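PDB 3HMZ: flavin reductase domain protein, FMN-binding from Shewanella baltica, which binds FMN and probably acts as an oxidoreductase of the flavin reductase type, using NAD(P) as partner. Local coordinates for residues R24-N27 against H28-V32. Residues are numbered along the deposited sequence; the frame is centred on the assembly and turned at random.
Sequences RLLN and HGPTV
With chi1 at 63°, His28 sets its CG between its own backbone N and carbonyl carbon, which brings the imidazole back so that its CE1 edge meets Leu25. There CE1 lies 3.4 Å from Leu25 O, and this oxygen sits at the ring edge, near its plane. Pro30 covers one face: its CD stands 3.6 Å above the ring plane, over the centre. The same CD lies 3.5 Å from Leu26 O, which accepts a hydrogen bond from Gly29 N (3.0 Å, 156° at the hydrogen). That donor approaches from above the carbonyl plane. Leu26 has CG anti to its carbonyl carbon (chi1 -59°), and its CD2 touches Pro30 CG at 4.1 Å and Val32 CG1 at 3.9 Å; the Leu26 side chain crosses those of Pro30 and Val32 at about a right angle. Cys50 and Val84 continue this apolar packing. Beyond the turn, His28 NE2 is hydrogen-bonded to Ser180 OG and the ring meets Trp169 edge-to-face, while Asn27 OD1 accepts a hydrogen bond from Trp49 NE1 of the second subunit. The Leu26 O–Gly29 N bond closes a type I beta turn from Leu26 to Gly29, which leads through Pro30 into strand 32-38 of the flavin reductase-like beta domain, at the dimer interface.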
loop_
_atom_site.group_PDB
_atom_site.type_symbol
_atom_site.label_atom_id
_atom_site.label_comp_id
_atom_site.label_asym_id
_atom_site.label_seq_id
_atom_site.Cartn_x
_atom_site.Cartn_y
_atom_site.Cartn_z
ATOM N N ARG A 24 7.690 -1.152 -8.966
ATOM C CA ARG A 24 7.144 0.192 -9.223
ATOM C C ARG A 24 5.659 0.180 -9.601
ATOM O O ARG A 24 4.956 1.163 -9.426
ATOM C CB ARG A 24 7.936 0.904 -10.293
ATOM C CG ARG A 24 9.357 1.184 -9.843
ATOM C CD ARG A 24 10.064 1.959 -10.853
ATOM N NE ARG A 24 11.467 2.173 -10.499
ATOM C CZ ARG A 24 12.316 2.822 -11.278
ATOM N NH1 ARG A 24 11.941 3.266 -12.465
ATOM N NH2 ARG A 24 13.575 2.975 -10.881
ATOM N N LEU A 25 5.189 -0.970 -10.092
ATOM C CA LEU A 25 3.799 -1.126 -10.460
ATOM C C LEU A 25 2.878 -0.989 -9.229
ATOM O O LEU A 25 1.685 -0.712 -9.376
ATOM C CB LEU A 25 3.570 -2.481 -11.153
ATOM C CG LEU A 25 4.342 -2.640 -12.471
ATOM C CD1 LEU A 25 4.270 -4.091 -13.003
ATOM C CD2 LEU A 25 3.879 -1.641 -13.550
ATOM N N LEU A 26 3.406 -1.271 -8.028
ATOM C CA LEU A 26 2.625 -1.231 -6.807
ATOM C C LEU A 26 3.076 -0.158 -5.826
ATOM O O LEU A 26 2.525 -0.072 -4.738
ATOM C CB LEU A 26 2.687 -2.590 -6.101
ATOM C CG LEU A 26 2.195 -3.784 -6.899
ATOM C CD1 LEU A 26 2.337 -5.066 -6.103
ATOM C CD2 LEU A 26 0.742 -3.589 -7.387
ATOM N N ASN A 27 4.118 0.605 -6.169
ATOM C CA ASN A 27 4.767 1.476 -5.181
ATOM C C ASN A 27 3.878 2.579 -4.621
ATOM O O ASN A 27 4.000 2.930 -3.446
ATOM C CB ASN A 27 6.074 2.029 -5.734
ATOM C CG ASN A 27 7.242 1.818 -4.813
ATOM O OD1 ASN A 27 7.276 0.867 -4.060
ATOM N ND2 ASN A 27 8.242 2.665 -4.937
ATOM N N HIS A 28 2.958 3.055 -5.464
ATOM C CA HIS A 28 2.007 4.079 -5.094
ATOM C C HIS A 28 0.795 3.542 -4.290
ATOM O O HIS A 28 -0.117 4.299 -3.961
ATOM C CB HIS A 28 1.561 4.867 -6.314
ATOM C CG HIS A 28 0.850 4.053 -7.335
ATOM N ND1 HIS A 28 1.414 2.946 -7.941
ATOM C CD2 HIS A 28 -0.348 4.244 -7.922
ATOM C CE1 HIS A 28 0.553 2.454 -8.816
ATOM N NE2 HIS A 28 -0.532 3.219 -8.818
ATOM N N GLY A 29 0.807 2.237 -3.966
ATOM C CA GLY A 29 -0.180 1.610 -3.123
ATOM C C GLY A 29 -1.598 1.462 -3.685
ATOM O O GLY A 29 -2.577 1.608 -2.949
ATOM N N PRO A 30 -1.723 1.078 -4.960
ATOM C CA PRO A 30 -3.071 0.898 -5.484
ATOM C C PRO A 30 -3.784 -0.313 -4.874
ATOM O O PRO A 30 -3.148 -1.280 -4.467
ATOM C CB PRO A 30 -2.815 0.599 -6.971
ATOM C CG PRO A 30 -1.462 -0.114 -6.982
ATOM C CD PRO A 30 -0.701 0.638 -5.927
ATOM N N THR A 31 -5.101 -0.253 -4.897
ATOM C CA THR A 31 -5.938 -1.407 -4.646
ATOM C C THR A 31 -5.799 -2.272 -5.909
ATOM O O THR A 31 -5.730 -1.752 -7.022
ATOM C CB THR A 31 -7.367 -0.966 -4.373
ATOM O OG1 THR A 31 -7.362 -0.266 -3.120
ATOM C CG2 THR A 31 -8.294 -2.126 -4.319
ATOM N N VAL A 32 -5.689 -3.586 -5.707
ATOM C CA VAL A 32 -5.466 -4.520 -6.782
ATOM C C VAL A 32 -6.576 -5.523 -6.927
ATOM O O VAL A 32 -7.475 -5.596 -6.076
ATOM C CB VAL A 32 -4.122 -5.276 -6.591
ATOM C CG1 VAL A 32 -2.963 -4.279 -6.414
ATOM C CG2 VAL A 32 -4.157 -6.208 -5.370
#